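Local coordinates for protein phospho-2-dehydro-3-deoxyheptonate aldolase (Francisella tularensis, PDB 3TQK) that probably condenses phosphoenolpyruvate with D-erythrose 4-phosphate to give 3-deoxy-D-arabino-heptulosonate 7-phosphate, the first step of chorismate biosynthesis, at residues 99-102 against 106-109; 104-107 against 113-116. All blocks are in the same frame, centred on the assembly; numbering follows the deposited sequence.

Contact 1. Residues 99-102 against 106-109; sequences IGWK and NDPD
W101 reaches over to D107 within the long loop that follows the second strand (84-89) of this TIM barrel, a closed parallel sheet of eight strands. From CB outward, chi1 of -174° sets CG opposite the backbone N and brings the ring up to 106-109. W101 CD1 comes first, 3.7 Å from OD2 of D107. W101 NE1 comes next and makes the one direct hydrogen bond of the contact, to the main-chain O of D107 at 3.0 Å. The bond is almost straight, 176° at the hydrogen, and D107 O sits at the ring edge, in the indole plane; seen from the carbonyl, though, the donor is tilted out of plane. W101 CE2 follows, 3.9 Å from D107 O. The indole and the D107 carboxylate are inclined by 59°, so they do not stack. Beyond the two segments the W101 side chain also touches L110, I309 and V320, and it lies about 8 Å from that of the manganese ligand C58. K102 adds an apolar touch, its CB 3.6 Å from CB of N106, while its NZ goes to H204 of the second subunit. Bridging the two backbones, a water accepts from N106 N at 3.1 Å and gives a weak bond to K102 O.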
ATOM      1  N   ILE A  99       5.089  10.829 -10.864  1.00 47.08           N
ATOM      2  CA  ILE A  99       5.216  10.099 -12.128  1.00 46.39           C
ATOM      3  C   ILE A  99       6.675   9.827 -12.522  1.00 46.19           C
ATOM      4  O   ILE A  99       7.605  10.275 -11.847  1.00 46.71           O
ATOM      5  CB  ILE A  99       4.465  10.828 -13.276  1.00 48.03           C
ATOM      6  CG1 ILE A  99       5.015  12.249 -13.484  1.00 50.19           C
ATOM      7  CG2 ILE A  99       2.966  10.841 -12.977  1.00 47.56           C
ATOM      8  CD1 ILE A  99       4.748  12.810 -14.867  1.00 52.25           C
ATOM      9  N   GLY A 100       6.849   9.074 -13.608  1.00 45.07           N
ATOM     10  CA  GLY A 100       8.177   8.678 -14.105  1.00 44.69           C
ATOM     11  C   GLY A 100       8.216   7.218 -14.532  1.00 41.90           C
ATOM     12  O   GLY A 100       7.279   6.466 -14.256  1.00 40.00           O
ATOM     13  N   TRP A 101       9.291   6.826 -15.223  1.00 41.20           N
ATOM     14  CA  TRP A 101       9.541   5.413 -15.554  1.00 38.84           C
ATOM     15  C   TRP A 101       9.364   4.586 -14.306  1.00 36.71           C
ATOM     16  O   TRP A 101      10.031   4.842 -13.315  1.00 36.37           O
ATOM     17  CB  TRP A 101      10.966   5.211 -16.070  1.00 39.43           C
ATOM     18  CG  TRP A 101      11.271   3.820 -16.567  1.00 36.83           C
ATOM     19  CD1 TRP A 101      10.698   3.188 -17.626  1.00 36.41           C
ATOM     20  CD2 TRP A 101      12.252   2.912 -16.043  1.00 34.82           C
ATOM     21  NE1 TRP A 101      11.248   1.932 -17.790  1.00 35.39           N
ATOM     22  CE2 TRP A 101      12.209   1.744 -16.837  1.00 34.21           C
ATOM     23  CE3 TRP A 101      13.158   2.971 -14.979  1.00 33.64           C
ATOM     24  CZ2 TRP A 101      13.037   0.642 -16.597  1.00 33.14           C
ATOM     25  CZ3 TRP A 101      13.990   1.879 -14.751  1.00 32.91           C
ATOM     26  CH2 TRP A 101      13.920   0.731 -15.555  1.00 32.67           C
ATOM     27  N   LYS A 102       8.460   3.609 -14.364  1.00 35.17           N
ATOM     28  CA  LYS A 102       8.145   2.761 -13.215  1.00 33.69           C
ATOM     29  C   LYS A 102       9.171   1.645 -13.041  1.00 32.60           C
ATOM     30  O   LYS A 102       9.288   1.084 -11.951  1.00 31.97           O
ATOM     31  CB  LYS A 102       6.757   2.111 -13.362  1.00 32.94           C
ATOM     32  CG  LYS A 102       5.624   2.718 -12.531  1.00 34.32           C
ATOM     33  CD  LYS A 102       4.732   3.689 -13.332  1.00 38.39           C
ATOM     34  CE  LYS A 102       3.253   3.483 -12.977  1.00 38.50           C
ATOM     35  NZ  LYS A 102       2.302   4.164 -13.877  1.00 37.18           N
ATOM     36  N   ASN A 106       7.215  -2.711 -15.958  1.00 26.05           N
ATOM     37  CA  ASN A 106       6.175  -1.827 -16.489  1.00 26.79           C
ATOM     38  C   ASN A 106       6.472  -1.378 -17.913  1.00 28.09           C
ATOM     39  O   ASN A 106       5.559  -1.216 -18.717  1.00 27.82           O
ATOM     40  CB  ASN A 106       5.995  -0.600 -15.582  1.00 27.56           C
ATOM     41  CG  ASN A 106       4.757   0.230 -15.941  1.00 28.75           C
ATOM     42  OD1 ASN A 106       3.634  -0.194 -15.695  1.00 32.02           O
ATOM     43  ND2 ASN A 106       4.966   1.416 -16.504  1.00 29.56           N
ATOM     44  N   ASP A 107       7.750  -1.184 -18.224  1.00 28.72           N
ATOM     45  CA  ASP A 107       8.130  -0.613 -19.505  1.00 30.61           C
ATOM     46  C   ASP A 107       9.570  -1.008 -19.849  1.00 31.65           C
ATOM     47  O   ASP A 107      10.471  -0.164 -19.793  1.00 32.48           O
ATOM     48  CB  ASP A 107       7.952   0.901 -19.422  1.00 31.67           C
ATOM     49  CG  ASP A 107       8.205   1.608 -20.728  1.00 33.07           C
ATOM     50  OD1 ASP A 107       7.959   1.045 -21.820  1.00 33.26           O
ATOM     51  OD2 ASP A 107       8.630   2.768 -20.647  1.00 34.06           O
ATOM     52  N   PRO A 108       9.789  -2.303 -20.199  1.00 31.73           N
ATOM     53  CA  PRO A 108      11.136  -2.843 -20.435  1.00 32.67           C
ATOM     54  C   PRO A 108      11.905  -2.147 -21.547  1.00 35.07           C
ATOM     55  O   PRO A 108      13.121  -2.010 -21.453  1.00 36.39           O
ATOM     56  CB  PRO A 108      10.866  -4.302 -20.827  1.00 31.96           C
ATOM     57  CG  PRO A 108       9.477  -4.314 -21.308  1.00 31.67           C
ATOM     58  CD  PRO A 108       8.765  -3.335 -20.451  1.00 30.78           C
ATOM     59  N   ASP A 109      11.200  -1.716 -22.589  1.00 36.36           N
ATOM     60  CA  ASP A 109      11.837  -1.065 -23.734  1.00 38.67           C
ATOM     61  C   ASP A 109      12.106   0.427 -23.519  1.00 39.83           C
ATOM     62  O   ASP A 109      12.605   1.101 -24.414  1.00 41.90           O
ATOM     63  CB  ASP A 109      10.995  -1.302 -24.992  1.00 39.59           C
ATOM     64  CG  ASP A 109      11.080  -2.742 -25.481  1.00 40.23           C
ATOM     65  OD1 ASP A 109      12.075  -3.422 -25.167  1.00 41.33           O
ATOM     66  OD2 ASP A 109      10.160  -3.206 -26.173  1.00 42.22           O
TER
HETATM   67  O   HOH W   1       8.208  -1.914 -13.129  1.00 15.19           O

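Contact 2. Residues 104-107 against 113-116; sequences FIND and SYNI
D107 OD1 takes two backbone N-H groups from 113-116. Y114 N gives D107 OD1 the firmer bond, 3.2 Å with 161° at the hydrogen, and arrives from above the carboxylate plane; S113 N reaches the same D107 OD1 at 3.3 Å, weakly and more bent. A water donates to this oxygen and to S113 OG, and accepts from N115 N, which adds a water-mediated link from D107 to N115. D107 OD2 is held by N112 N, while D111 OD1, close to D107 OD1 and hydrogen-bonded to S113 OG, would probably raise the pKa of one of the two carboxylates.

Main-chain carbonyls provide the next layer, as CA-H...O contacts: N106 O meets Y114 CA at 3.2 Å, and I105 O meets I116 CA at 3.4 Å. They lie where two parts of the loop between strand 84-89 and helix 116-132 of the TIM barrel meet, just where that helix starts. N115, centre of an inverse gamma turn, is its N-cap, with OD1 weakly bonded to K118 N.

I105 CG2 and I116 CG2 lie 4.1 Å apart, their side chains crossing at about a right angle. The N106 side chain runs alongside Y114, its amide turned 68° from the ring and placed at the ring edge beside CD1 and CE1. Y114 also stacks on H205 of the second subunit, and I116 packs on I217 of that subunit.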
ATOM      1  N   PHE A 104      11.417  -1.899 -15.108  1.00 29.30           N
ATOM      2  CA  PHE A 104      11.621  -2.812 -16.225  1.00 29.30           C
ATOM      3  C   PHE A 104      10.386  -3.666 -16.523  1.00 27.86           C
ATOM      4  O   PHE A 104      10.093  -3.952 -17.675  1.00 28.25           O
ATOM      5  CB  PHE A 104      12.838  -3.711 -15.956  1.00 29.02           C
ATOM      6  CG  PHE A 104      13.208  -4.605 -17.112  1.00 29.93           C
ATOM      7  CD1 PHE A 104      12.911  -5.962 -17.079  1.00 30.53           C
ATOM      8  CD2 PHE A 104      13.840  -4.091 -18.229  1.00 32.56           C
ATOM      9  CE1 PHE A 104      13.250  -6.796 -18.135  1.00 31.87           C
ATOM     10  CE2 PHE A 104      14.173  -4.918 -19.305  1.00 34.40           C
ATOM     11  CZ  PHE A 104      13.874  -6.278 -19.252  1.00 33.52           C
ATOM     12  N   ILE A 105       9.667  -4.078 -15.495  1.00 26.16           N
ATOM     13  CA  ILE A 105       8.425  -4.817 -15.724  1.00 25.37           C
ATOM     14  C   ILE A 105       7.377  -3.943 -16.421  1.00 25.67           C
ATOM     15  O   ILE A 105       6.739  -4.378 -17.371  1.00 25.76           O
ATOM     16  CB  ILE A 105       7.880  -5.438 -14.408  1.00 23.85           C
ATOM     17  CG1 ILE A 105       8.753  -6.636 -14.014  1.00 23.17           C
ATOM     18  CG2 ILE A 105       6.442  -5.876 -14.560  1.00 22.21           C
ATOM     19  CD1 ILE A 105       8.435  -7.220 -12.619  1.00 21.30           C
ATOM     20  N   ASN A 106       7.215  -2.711 -15.958  1.00 26.05           N
ATOM     21  CA  ASN A 106       6.175  -1.827 -16.489  1.00 26.79           C
ATOM     22  C   ASN A 106       6.472  -1.378 -17.913  1.00 28.09           C
ATOM     23  O   ASN A 106       5.559  -1.216 -18.717  1.00 27.82           O
ATOM     24  CB  ASN A 106       5.995  -0.600 -15.582  1.00 27.56           C
ATOM     25  CG  ASN A 106       4.757   0.230 -15.941  1.00 28.75           C
ATOM     26  OD1 ASN A 106       3.634  -0.194 -15.695  1.00 32.02           O
ATOM     27  ND2 ASN A 106       4.966   1.416 -16.504  1.00 29.56           N
ATOM     28  N   ASP A 107       7.750  -1.184 -18.224  1.00 28.72           N
ATOM     29  CA  ASP A 107       8.130  -0.613 -19.505  1.00 30.61           C
ATOM     30  C   ASP A 107       9.570  -1.008 -19.849  1.00 31.65           C
ATOM     31  O   ASP A 107      10.471  -0.164 -19.793  1.00 32.48           O
ATOM     32  CB  ASP A 107       7.952   0.901 -19.422  1.00 31.67           C
ATOM     33  CG  ASP A 107       8.205   1.608 -20.728  1.00 33.07           C
ATOM     34  OD1 ASP A 107       7.959   1.045 -21.820  1.00 33.26           O
ATOM     35  OD2 ASP A 107       8.630   2.768 -20.647  1.00 34.06           O
ATOM     36  N   SER A 113       6.054   2.243 -24.219  1.00 37.17           N
ATOM     37  CA  SER A 113       5.274   1.243 -24.945  1.00 36.58           C
ATOM     38  C   SER A 113       4.528   0.324 -23.960  1.00 33.95           C
ATOM     39  O   SER A 113       3.527  -0.309 -24.320  1.00 33.79           O
ATOM     40  CB  SER A 113       6.185   0.434 -25.870  1.00 37.64           C
ATOM     41  OG  SER A 113       7.281  -0.126 -25.157  1.00 37.60           O
ATOM     42  N   TYR A 114       5.025   0.259 -22.723  1.00 31.90           N
ATOM     43  CA  TYR A 114       4.359  -0.420 -21.609  1.00 29.44           C
ATOM     44  C   TYR A 114       4.104  -1.907 -21.859  1.00 28.18           C
ATOM     45  O   TYR A 114       3.035  -2.433 -21.549  1.00 27.71           O
ATOM     46  CB  TYR A 114       3.060   0.304 -21.225  1.00 29.39           C
ATOM     47  CG  TYR A 114       3.286   1.736 -20.795  1.00 31.37           C
ATOM     48  CD1 TYR A 114       3.883   2.020 -19.567  1.00 32.68           C
ATOM     49  CD2 TYR A 114       2.918   2.808 -21.609  1.00 33.81           C
ATOM     50  CE1 TYR A 114       4.096   3.328 -19.154  1.00 33.19           C
ATOM     51  CE2 TYR A 114       3.132   4.120 -21.204  1.00 35.23           C
ATOM     52  CZ  TYR A 114       3.722   4.366 -19.974  1.00 34.95           C
ATOM     53  OH  TYR A 114       3.950   5.651 -19.551  1.00 37.64           O
ATOM     54  N   ASN A 115       5.116  -2.592 -22.381  1.00 27.96           N
ATOM     55  CA  ASN A 115       4.983  -3.990 -22.761  1.00 26.69           C
ATOM     56  C   ASN A 115       5.217  -4.844 -21.535  1.00 24.92           C
ATOM     57  O   ASN A 115       6.287  -5.436 -21.357  1.00 23.88           O
ATOM     58  CB  ASN A 115       5.976  -4.332 -23.868  1.00 28.08           C
ATOM     59  CG  ASN A 115       5.575  -5.570 -24.665  1.00 27.68           C
ATOM     60  OD1 ASN A 115       4.837  -6.433 -24.180  1.00 22.59           O
ATOM     61  ND2 ASN A 115       6.064  -5.651 -25.905  1.00 25.68           N
ATOM     62  N   ILE A 116       4.194  -4.896 -20.689  1.00 23.54           N
ATOM     63  CA  ILE A 116       4.320  -5.546 -19.407  1.00 22.54           C
ATOM     64  C   ILE A 116       4.538  -7.037 -19.582  1.00 22.27           C
ATOM     65  O   ILE A 116       5.305  -7.624 -18.847  1.00 21.89           O
ATOM     66  CB  ILE A 116       3.124  -5.246 -18.467  1.00 21.67           C
ATOM     67  CG1 ILE A 116       3.029  -3.737 -18.210  1.00 22.70           C
ATOM     68  CG2 ILE A 116       3.284  -5.987 -17.135  1.00 20.29           C
ATOM     69  CD1 ILE A 116       1.745  -3.279 -17.535  1.00 22.43           C
TER
HETATM   70  O   HOH W   2       7.870  -1.466 -22.835  1.00  5.22           O

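Overall arrangement
Both contacts belong to the one loop between strand 84-89 and helix 116-132. N106 and D107 serve both, and P108 CD touches N115 O where the two meet; their centres lie 6 Å apart. Each is partly buried. Contact 1 is the one nearer the manganese site and rests chiefly on an indole N-H given to a backbone carbonyl. Contact 2, away from the annotated sites, reverses the roles: a carboxylate receives backbone N-H groups, and of its isoleucine pair I105 packs against helix 116-132, while I116 also meets the second subunit. D107 thus offers its carbonyl to one contact and its carboxylate to the other, and the second subunit borders both.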